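Local coordinates for oligopeptide ABC transporter OppAIV (Borrelia burgdorferi B31, PDB 4GL8), which probably binds oligopeptides outside the membrane as the solute-binding component of an ABC transporter that takes them into the cell, at residues A[91-96]-A[172-177]; A[259-264]-A[502-507]; A[451-456]-A[487-492]. One frame throughout, in Å; residues are numbered along the deposited sequence.

Contact 1: residues A[91-96]-A[172-177]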
loop_
_atom_site.group_PDB
_atom_site.type_symbol
_atom_site.label_atom_id
_atom_site.label_comp_id
_atom_site.label_asym_id
_atom_site.label_seq_id
_atom_site.Cartn_x
_atom_site.Cartn_y
_atom_site.Cartn_z
ATOM N N TYR A 91 0.513 14.356 20.899
ATOM C CA TYR A 91 0.500 12.949 21.313
ATOM C C TYR A 91 1.771 12.629 22.048
ATOM O O TYR A 91 2.867 13.028 21.618
ATOM C CB TYR A 91 0.430 12.012 20.102
ATOM C CG TYR A 91 -0.903 12.005 19.443
ATOM C CD1 TYR A 91 -1.356 13.117 18.770
ATOM C CD2 TYR A 91 -1.710 10.891 19.487
ATOM C CE1 TYR A 91 -2.589 13.128 18.159
ATOM C CE2 TYR A 91 -2.948 10.888 18.882
ATOM C CZ TYR A 91 -3.385 12.009 18.216
ATOM O OH TYR A 91 -4.601 12.021 17.579
ATOM N N THR A 92 1.628 11.895 23.148
ATOM C CA THR A 92 2.745 11.615 24.045
ATOM C C THR A 92 2.736 10.096 24.236
ATOM O O THR A 92 1.785 9.536 24.799
ATOM C CB THR A 92 2.598 12.415 25.374
ATOM O OG1 THR A 92 2.468 13.827 25.089
ATOM C CG2 THR A 92 3.794 12.207 26.333
ATOM N N PHE A 93 3.774 9.440 23.712
ATOM C CA PHE A 93 3.929 7.994 23.777
ATOM C C PHE A 93 4.897 7.585 24.902
ATOM O O PHE A 93 6.008 8.118 25.029
ATOM C CB PHE A 93 4.409 7.477 22.408
ATOM C CG PHE A 93 3.459 7.786 21.305
ATOM C CD1 PHE A 93 2.359 6.961 21.070
ATOM C CD2 PHE A 93 3.597 8.935 20.554
ATOM C CE1 PHE A 93 1.439 7.271 20.098
ATOM C CE2 PHE A 93 2.680 9.244 19.550
ATOM C CZ PHE A 93 1.592 8.428 19.341
ATOM N N HIS A 94 4.446 6.636 25.723
ATOM C CA HIS A 94 5.248 6.087 26.828
ATOM C C HIS A 94 5.785 4.745 26.380
ATOM O O HIS A 94 5.007 3.814 26.150
ATOM C CB HIS A 94 4.384 5.942 28.084
ATOM C CG HIS A 94 3.673 7.197 28.443
ATOM N ND1 HIS A 94 4.300 8.241 29.106
ATOM C CD2 HIS A 94 2.411 7.609 28.188
ATOM C CE1 HIS A 94 3.439 9.237 29.259
ATOM N NE2 HIS A 94 2.287 8.883 28.705
ATOM N N LEU A 95 7.101 4.672 26.188
ATOM C CA LEU A 95 7.726 3.455 25.674
ATOM C C LEU A 95 7.725 2.379 26.771
ATOM O O LEU A 95 7.837 2.699 27.962
ATOM C CB LEU A 95 9.166 3.742 25.176
ATOM C CG LEU A 95 9.318 4.817 24.092
ATOM C CD1 LEU A 95 10.758 4.974 23.625
ATOM C CD2 LEU A 95 8.398 4.590 22.894
ATOM N N ARG A 96 7.560 1.112 26.382
ATOM C CA ARG A 96 7.745 0.011 27.336
ATOM C C ARG A 96 9.214 -0.090 27.767
ATOM O O ARG A 96 10.101 0.430 27.094
ATOM C CB ARG A 96 7.252 -1.322 26.783
ATOM C CG ARG A 96 7.928 -1.758 25.503
ATOM C CD ARG A 96 7.260 -3.014 24.954
ATOM N NE ARG A 96 5.979 -2.729 24.323
ATOM C CZ ARG A 96 4.790 -3.058 24.801
ATOM N NH1 ARG A 96 4.683 -3.731 25.935
ATOM N NH2 ARG A 96 3.683 -2.745 24.111
ATOM N N TYR A 172 -7.300 9.670 12.627
ATOM C CA TYR A 172 -6.604 8.485 12.113
ATOM C C TYR A 172 -5.076 8.499 12.298
ATOM O O TYR A 172 -4.382 7.608 11.831
ATOM C CB TYR A 172 -6.929 8.297 10.623
ATOM C CG TYR A 172 -6.794 9.552 9.821
ATOM C CD1 TYR A 172 -7.874 10.396 9.659
ATOM C CD2 TYR A 172 -5.577 9.917 9.256
ATOM C CE1 TYR A 172 -7.758 11.572 8.937
ATOM C CE2 TYR A 172 -5.456 11.078 8.511
ATOM C CZ TYR A 172 -6.562 11.901 8.362
ATOM O OH TYR A 172 -6.468 13.070 7.661
ATOM N N PHE A 173 -4.519 9.502 12.955
ATOM C CA PHE A 173 -3.050 9.490 13.202
ATOM C C PHE A 173 -2.518 8.197 13.875
ATOM O O PHE A 173 -1.522 7.595 13.434
ATOM C CB PHE A 173 -2.647 10.691 14.041
ATOM C CG PHE A 173 -1.186 10.740 14.353
ATOM C CD1 PHE A 173 -0.254 10.820 13.330
ATOM C CD2 PHE A 173 -0.739 10.691 15.666
ATOM C CE1 PHE A 173 1.097 10.862 13.607
ATOM C CE2 PHE A 173 0.614 10.731 15.950
ATOM C CZ PHE A 173 1.531 10.827 14.907
ATOM N N LEU A 174 -3.145 7.755 14.947
ATOM C CA LEU A 174 -2.675 6.527 15.590
ATOM C C LEU A 174 -2.580 5.345 14.598
ATOM O O LEU A 174 -1.601 4.600 14.580
ATOM C CB LEU A 174 -3.546 6.158 16.809
ATOM C CG LEU A 174 -3.612 7.190 17.944
ATOM C CD1 LEU A 174 -4.695 6.891 18.977
ATOM C CD2 LEU A 174 -2.256 7.276 18.638
ATOM N N ASP A 175 -3.583 5.179 13.753
ATOM C CA ASP A 175 -3.601 4.033 12.854
ATOM C C ASP A 175 -2.483 4.167 11.796
ATOM O O ASP A 175 -1.917 3.194 11.324
ATOM C CB ASP A 175 -4.979 3.913 12.210
ATOM C CG ASP A 175 -5.146 2.624 11.499
ATOM O OD1 ASP A 175 -5.099 1.574 12.165
ATOM O OD2 ASP A 175 -5.291 2.655 10.273
ATOM N N MET A 176 -2.145 5.412 11.523
ATOM C CA MET A 176 -1.109 5.840 10.604
ATOM C C MET A 176 0.294 5.428 11.070
ATOM O O MET A 176 1.180 5.144 10.253
ATOM C CB MET A 176 -1.248 7.366 10.540
ATOM C CG MET A 176 -0.534 8.116 9.481
ATOM S SD MET A 176 -1.324 9.757 9.391
ATOM C CE MET A 176 -0.782 10.083 7.729
ATOM N N LEU A 177 0.505 5.386 12.384
ATOM C CA LEU A 177 1.788 5.018 12.947
ATOM C C LEU A 177 2.233 3.586 12.659
ATOM O O LEU A 177 3.421 3.252 12.867
ATOM C CB LEU A 177 1.832 5.285 14.446
ATOM C CG LEU A 177 1.861 6.735 14.867
ATOM C CD1 LEU A 177 1.671 6.846 16.391
ATOM C CD2 LEU A 177 3.163 7.410 14.427
HETATM O O HOH W 1 -5.411 9.567 16.131
#
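The ring of Tyr91 receives the edge of the Phe173 ring on one face, a T-shaped (edge-to-face) stack with centroids 5.0 Å apart and planes at 67°. Phe173 CD2 hangs over the centre of the tyrosine ring and lies 3.9 Å from Tyr91 CZ. The second aromatic of the strand, Phe93, is met differently: Leu174 CD2 and Phe173 CE2 approach it at the edge, near its plane, while Leu177 CD1 comes in obliquely to 3.3 Å from Phe93 CZ, a tight fit. Leu174 CD2 also packs 3.7 Å from Tyr91 CE2, and this one methyl therefore touches both strand rings. Within segment 172-177, Leu177 CG lies over one face of the Phe173 ring, toward its rim.

Phe173 swings CG opposite its own backbone N (chi1 179°), which carries the ring out over Tyr91, and the two side chains run antiparallel alongside one another.

The polar end of Tyr91 is tied in by a water. Water 1 sits 3.0 Å from Tyr91 OH and accepts from Leu174 N at 3.1 Å, taking up an amide of the first helical turn.

Strand 90-95 is the middle strand of a five-stranded antiparallel sheet, hydrogen-bonded to strands 74-84 and 161-165. The short helix 173-176 packs on one side of that sheet: Phe173 also touches Ile164 of strand 161-165 and Val135 of helix 129-135, and Leu174 reaches Trp82 of strand 74-84.

Contact 2: residues A[259-264]-A[502-507]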
loop_
_atom_site.group_PDB
_atom_site.type_symbol
_atom_site.label_atom_id
_atom_site.label_comp_id
_atom_site.label_asym_id
_atom_site.label_seq_id
_atom_site.Cartn_x
_atom_site.Cartn_y
_atom_site.Cartn_z
ATOM N N LEU A 259 4.981 -25.481 0.494
ATOM C CA LEU A 259 4.605 -24.168 0.984
ATOM C C LEU A 259 3.481 -24.341 1.999
ATOM O O LEU A 259 2.573 -25.120 1.790
ATOM C CB LEU A 259 4.162 -23.243 -0.157
ATOM C CG LEU A 259 5.249 -22.740 -1.129
ATOM C CD1 LEU A 259 4.604 -21.985 -2.276
ATOM C CD2 LEU A 259 6.253 -21.829 -0.459
ATOM N N ASP A 260 3.556 -23.594 3.088
ATOM C CA ASP A 260 2.507 -23.562 4.075
ATOM C C ASP A 260 1.405 -22.597 3.683
ATOM O O ASP A 260 0.299 -22.664 4.235
ATOM C CB ASP A 260 3.101 -23.179 5.434
ATOM C CG ASP A 260 4.162 -24.165 5.883
ATOM O OD1 ASP A 260 3.795 -25.237 6.359
ATOM O OD2 ASP A 260 5.361 -23.903 5.701
ATOM N N ALA A 261 1.699 -21.684 2.759
ATOM C CA ALA A 261 0.717 -20.671 2.380
ATOM C C ALA A 261 1.073 -19.944 1.114
ATOM O O ALA A 261 2.247 -19.838 0.753
ATOM C CB ALA A 261 0.551 -19.661 3.501
ATOM N N ILE A 262 0.049 -19.418 0.454
ATOM C CA ILE A 262 0.200 -18.535 -0.687
ATOM C C ILE A 262 -0.714 -17.325 -0.463
ATOM O O ILE A 262 -1.935 -17.467 -0.392
ATOM C CB ILE A 262 -0.174 -19.241 -2.009
ATOM C CG1 ILE A 262 0.731 -20.436 -2.259
ATOM C CG2 ILE A 262 -0.006 -18.305 -3.191
ATOM C CD1 ILE A 262 0.391 -21.219 -3.513
ATOM N N PHE A 263 -0.136 -16.135 -0.352
ATOM C CA PHE A 263 -0.924 -14.924 -0.108
ATOM C C PHE A 263 -1.145 -14.228 -1.434
ATOM O O PHE A 263 -0.200 -13.845 -2.101
ATOM C CB PHE A 263 -0.206 -13.992 0.884
ATOM C CG PHE A 263 -0.257 -14.452 2.329
ATOM C CD1 PHE A 263 -0.778 -15.708 2.690
ATOM C CD2 PHE A 263 0.243 -13.627 3.339
ATOM C CE1 PHE A 263 -0.829 -16.098 4.020
ATOM C CE2 PHE A 263 0.193 -14.018 4.667
ATOM C CZ PHE A 263 -0.335 -15.257 5.012
ATOM N N LYS A 264 -2.406 -14.131 -1.835
ATOM C CA LYS A 264 -2.815 -13.322 -2.992
ATOM C C LYS A 264 -2.450 -13.954 -4.345
ATOM O O LYS A 264 -3.287 -13.977 -5.249
ATOM C CB LYS A 264 -2.263 -11.880 -2.900
ATOM C CG LYS A 264 -2.811 -11.055 -1.742
ATOM C CD LYS A 264 -2.040 -9.742 -1.534
ATOM C CE LYS A 264 -2.267 -8.715 -2.645
ATOM N NZ LYS A 264 -3.437 -7.806 -2.411
ATOM N N TYR A 502 -6.361 -16.278 -0.562
ATOM C CA TYR A 502 -5.226 -16.895 0.147
ATOM C C TYR A 502 -5.389 -18.396 0.273
ATOM O O TYR A 502 -6.531 -18.902 0.363
ATOM C CB TYR A 502 -5.080 -16.339 1.570
ATOM C CG TYR A 502 -5.187 -14.848 1.700
ATOM C CD1 TYR A 502 -4.042 -14.057 1.903
ATOM C CD2 TYR A 502 -6.430 -14.217 1.648
ATOM C CE1 TYR A 502 -4.139 -12.691 2.024
ATOM C CE2 TYR A 502 -6.533 -12.846 1.769
ATOM C CZ TYR A 502 -5.389 -12.086 1.957
ATOM O OH TYR A 502 -5.496 -10.722 2.085
ATOM N N LEU A 503 -4.253 -19.101 0.285
ATOM C CA LEU A 503 -4.209 -20.507 0.695
ATOM C C LEU A 503 -3.339 -20.574 1.927
ATOM O O LEU A 503 -2.264 -19.987 1.960
ATOM C CB LEU A 503 -3.635 -21.422 -0.403
ATOM C CG LEU A 503 -4.472 -21.529 -1.685
ATOM C CD1 LEU A 503 -3.650 -22.123 -2.823
ATOM C CD2 LEU A 503 -5.723 -22.358 -1.455
ATOM N N PHE A 504 -3.794 -21.317 2.929
ATOM C CA PHE A 504 -3.099 -21.434 4.218
ATOM C C PHE A 504 -3.431 -22.809 4.790
ATOM O O PHE A 504 -4.592 -23.187 4.865
ATOM C CB PHE A 504 -3.570 -20.302 5.131
ATOM C CG PHE A 504 -3.046 -20.363 6.541
ATOM C CD1 PHE A 504 -1.779 -19.870 6.859
ATOM C CD2 PHE A 504 -3.846 -20.825 7.562
ATOM C CE1 PHE A 504 -1.312 -19.895 8.168
ATOM C CE2 PHE A 504 -3.382 -20.861 8.875
ATOM C CZ PHE A 504 -2.115 -20.392 9.182
ATOM N N ARG A 505 -2.391 -23.544 5.167
ATOM C CA ARG A 505 -2.503 -24.907 5.665
ATOM C C ARG A 505 -3.029 -24.918 7.104
ATOM O O ARG A 505 -2.264 -25.077 8.071
ATOM C CB ARG A 505 -1.136 -25.604 5.552
ATOM C CG ARG A 505 -0.742 -25.949 4.108
ATOM C CD ARG A 505 -1.585 -27.086 3.523
ATOM N NE ARG A 505 -1.556 -28.309 4.354
ATOM C CZ ARG A 505 -0.609 -29.253 4.321
ATOM N NH1 ARG A 505 0.434 -29.188 3.487
ATOM N NH2 ARG A 505 -0.687 -30.269 5.158
ATOM N N ASN A 506 -4.346 -24.704 7.229
ATOM C CA ASN A 506 -5.001 -24.644 8.536
ATOM C C ASN A 506 -5.107 -26.007 9.244
ATOM O O ASN A 506 -5.466 -26.051 10.410
ATOM C CB ASN A 506 -6.372 -23.935 8.466
ATOM C CG ASN A 506 -7.307 -24.530 7.414
ATOM O OD1 ASN A 506 -7.209 -25.704 7.076
ATOM N ND2 ASN A 506 -8.207 -23.709 6.886
ATOM N N ASP A 507 -4.781 -27.101 8.546
ATOM C CA ASP A 507 -4.557 -28.401 9.202
ATOM C C ASP A 507 -3.215 -28.528 9.967
ATOM O O ASP A 507 -3.046 -29.448 10.774
ATOM C CB ASP A 507 -4.617 -29.512 8.155
ATOM C CG ASP A 507 -3.530 -29.360 7.105
ATOM O OD1 ASP A 507 -3.345 -28.226 6.592
ATOM O OD2 ASP A 507 -2.842 -30.360 6.821
HETATM O O HOH W 2 1.004 -27.293 1.445
#
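Ile262 and Leu503 exchange two backbone bonds as an antiparallel hydrogen-bonded pair: Ile262 N gives to Leu503 O at 2.8 Å, and Leu503 N returns one to Ile262 O at 2.9 Å. A third bond, from Arg505 N to Asp260 O at 3.0 Å, carries the pairing past the end of the strands. On the face carrying Ile262 and Leu503, these side chains lie side by side, CD1 to CD1 at 4.2 Å, against Tyr254 of helix 247-255.

On the other face, Tyr502 turns its ring edge toward the face of Phe263, planes at 82°, with Tyr502 CD1 3.7 Å from Phe263 CD1. Ala261 CB meets the edge of the Phe504 ring. Trp512 extends this aromatic cluster, stacked on Phe263 and also meeting Phe504, and Phe520 adjoins it, while Tyr502 OH is held by Glu518.

Arg505 CG lies 3.4 Å from Asp260 O; beyond it the chain bends at chi2 and chi3 (-71° and -55°), which turns the guanidinium back to Asp507; NE and NH2 grip that carboxylate side-on, one oxygen each. NH1 reaches Asp257 and, through water 2, Leu259 O. Asp260 is fixed by Lys33, Lys508 and Trp509.

Strand 261-263 lies between parallel strand 31-35 and antiparallel strand 492-504. The long strand 492-504 also pairs with strands 280-285, 287-293 and 328-329, consistent with the strands that run between lobes in periplasmic binding proteins of this family.

Contact 3: residues A[451-456]-A[487-492]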
loop_
_atom_site.group_PDB
_atom_site.type_symbol
_atom_site.label_atom_id
_atom_site.label_comp_id
_atom_site.label_asym_id
_atom_site.label_seq_id
_atom_site.Cartn_x
_atom_site.Cartn_y
_atom_site.Cartn_z
ATOM N N TYR A 451 0.313 10.261 -13.563
ATOM C CA TYR A 451 1.415 11.188 -13.640
ATOM C C TYR A 451 0.939 12.483 -14.257
ATOM O O TYR A 451 0.311 12.474 -15.309
ATOM C CB TYR A 451 2.530 10.593 -14.473
ATOM C CG TYR A 451 3.819 11.321 -14.320
ATOM C CD1 TYR A 451 4.635 11.089 -13.213
ATOM C CD2 TYR A 451 4.223 12.248 -15.256
ATOM C CE1 TYR A 451 5.833 11.758 -13.059
ATOM C CE2 TYR A 451 5.424 12.918 -15.120
ATOM C CZ TYR A 451 6.218 12.663 -14.009
ATOM O OH TYR A 451 7.395 13.328 -13.850
ATOM N N GLY A 452 1.178 13.570 -13.542
ATOM C CA GLY A 452 0.923 14.938 -14.049
ATOM C C GLY A 452 -0.486 15.465 -13.818
ATOM O O GLY A 452 -0.842 16.529 -14.338
ATOM N N TYR A 453 -1.307 14.735 -13.059
ATOM C CA TYR A 453 -2.636 15.232 -12.770
ATOM C C TYR A 453 -2.497 16.362 -11.761
ATOM O O TYR A 453 -1.715 16.276 -10.805
ATOM C CB TYR A 453 -3.560 14.139 -12.246
ATOM C CG TYR A 453 -4.934 14.664 -11.861
ATOM C CD1 TYR A 453 -5.814 15.151 -12.810
ATOM C CD2 TYR A 453 -5.339 14.672 -10.543
ATOM C CE1 TYR A 453 -7.060 15.638 -12.447
ATOM C CE2 TYR A 453 -6.592 15.139 -10.170
ATOM C CZ TYR A 453 -7.447 15.625 -11.124
ATOM O OH TYR A 453 -8.685 16.114 -10.725
ATOM N N SER A 454 -3.245 17.434 -11.995
ATOM C CA SER A 454 -3.260 18.567 -11.090
ATOM C C SER A 454 -4.532 19.368 -11.255
ATOM O O SER A 454 -4.780 19.984 -12.272
ATOM C CB SER A 454 -2.058 19.496 -11.326
ATOM O OG SER A 454 -2.135 20.585 -10.417
ATOM N N ASN A 455 -5.343 19.336 -10.227
ATOM C CA ASN A 455 -6.553 20.110 -10.203
ATOM C C ASN A 455 -6.528 20.880 -8.891
ATOM O O ASN A 455 -6.609 20.295 -7.804
ATOM C CB ASN A 455 -7.768 19.199 -10.307
ATOM C CG ASN A 455 -9.059 19.974 -10.266
ATOM O OD1 ASN A 455 -9.293 20.722 -9.341
ATOM N ND2 ASN A 455 -9.879 19.809 -11.258
ATOM N N SER A 456 -6.356 22.185 -8.997
ATOM C CA SER A 456 -6.187 23.003 -7.806
ATOM C C SER A 456 -7.467 23.056 -6.949
ATOM O O SER A 456 -7.378 23.118 -5.735
ATOM C CB SER A 456 -5.681 24.402 -8.190
ATOM O OG SER A 456 -6.707 25.110 -8.823
ATOM N N GLU A 487 -16.226 11.565 -11.450
ATOM C CA GLU A 487 -17.278 11.993 -12.428
ATOM C C GLU A 487 -16.875 13.090 -13.410
ATOM O O GLU A 487 -17.617 13.339 -14.348
ATOM C CB GLU A 487 -18.539 12.580 -11.768
ATOM C CG GLU A 487 -18.974 12.021 -10.425
ATOM C CD GLU A 487 -20.357 12.571 -9.966
ATOM O OE1 GLU A 487 -20.655 12.475 -8.761
ATOM O OE2 GLU A 487 -21.161 13.091 -10.786
ATOM N N ARG A 488 -15.780 13.796 -13.171
ATOM C CA ARG A 488 -15.448 14.965 -13.989
ATOM C C ARG A 488 -14.116 14.835 -14.701
ATOM O O ARG A 488 -14.082 14.896 -15.908
ATOM C CB ARG A 488 -15.460 16.253 -13.147
ATOM C CG ARG A 488 -15.309 17.528 -13.972
ATOM C CD ARG A 488 -15.632 18.795 -13.176
ATOM N NE ARG A 488 -14.458 19.370 -12.516
ATOM C CZ ARG A 488 -14.491 20.131 -11.409
ATOM N NH1 ARG A 488 -13.348 20.596 -10.898
ATOM N NH2 ARG A 488 -15.649 20.429 -10.794
ATOM N N ASP A 489 -13.016 14.691 -13.964
ATOM C CA ASP A 489 -11.687 14.709 -14.575
ATOM C C ASP A 489 -11.198 13.341 -15.068
ATOM O O ASP A 489 -10.390 13.308 -15.976
ATOM C CB ASP A 489 -10.641 15.330 -13.639
ATOM C CG ASP A 489 -10.759 16.860 -13.530
ATOM O OD1 ASP A 489 -11.646 17.454 -14.178
ATOM O OD2 ASP A 489 -9.953 17.462 -12.775
ATOM N N PHE A 490 -11.671 12.240 -14.478
ATOM C CA PHE A 490 -11.213 10.910 -14.846
ATOM C C PHE A 490 -9.675 10.813 -15.006
ATOM O O PHE A 490 -9.187 10.398 -16.060
ATOM C CB PHE A 490 -11.891 10.450 -16.149
ATOM C CG PHE A 490 -13.384 10.267 -16.034
ATOM C CD1 PHE A 490 -13.927 9.012 -15.760
ATOM C CD2 PHE A 490 -14.240 11.344 -16.171
ATOM C CE1 PHE A 490 -15.299 8.835 -15.639
ATOM C CE2 PHE A 490 -15.611 11.176 -16.049
ATOM C CZ PHE A 490 -16.147 9.909 -15.778
ATOM N N PRO A 491 -8.909 11.203 -13.977
ATOM C CA PRO A 491 -7.466 10.992 -14.076
ATOM C C PRO A 491 -7.065 9.532 -14.208
ATOM O O PRO A 491 -5.987 9.217 -14.721
ATOM C CB PRO A 491 -6.920 11.548 -12.736
ATOM C CG PRO A 491 -8.063 11.505 -11.803
ATOM C CD PRO A 491 -9.297 11.738 -12.660
ATOM N N ALA A 492 -7.922 8.639 -13.732
ATOM C CA ALA A 492 -7.682 7.234 -13.864
ATOM C C ALA A 492 -8.985 6.519 -14.250
ATOM O O ALA A 492 -10.088 7.049 -14.121
ATOM C CB ALA A 492 -7.130 6.696 -12.550
#
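Tyr453 and Asn455 reach toward Asp489 from the loop, and each crosses the aspartate side chain at about a right angle. Both end on the same oxygen. Tyr453 OH donates to Asp489 OD2 at 2.8 Å from the anti side, and Asn455 ND2 donates at 2.8 Å from the syn side, so the two donors bracket OD2. The tyrosine ring stands at 75° to the carboxylate plane and holds OD2 near its own plane, at the edge. The amide of Asn455 is turned less, 43° from the carboxylate, and its bond leaves tilted from the amide plane.

Tyr453 is also met over a face. Pro491 CB packs on the ring in a CH-pi contact, 3.8 Å from Tyr453 CD1 and offset toward the rim, while Met295 touches both residues. The turn at Phe490, with positive phi, lies between the aspartate that meets the ring edge and the proline that meets its face. Tyr453 extends CG away from its backbone N (chi1 177°), which sends the ring across to both of them.

The other end of the Asn455 amide works along its own chain: OD1 caps Tyr458 N, making Asn455 the N-cap of helix 456-466. Arg488 NH1 pairs with Glu457 of that helix, and its NE makes a long salt bridge to Asp489 OD1.

Asp489 joins the C-terminal end of helix 471-489 to the start of helix 456-466. With two donors on OD2 and a guanidinium beside OD1, it is probably held as the carboxylate.

Following the chain from the N terminus, contact 1 closes first: segment 91-96 is met by segment 172-177 after 75 intervening residues, a loop completed before the others open. Contact 2 then opens at 259-264 and closes only at 502-507, pairing strand 261-263 with the far end of strand 492-504, so its 237-residue loop takes in much of the rest of the chain. Within that span lies contact 3, a short, almost wholly helical excursion of 30 residues. No loops cross. Helix 471-489, ending in contact 3, leads directly into strand 492-504, which runs to contact 2 on the opposite side of the chain's centre. The three sites do not touch; nearest atoms stay about 16 to 18 Å apart.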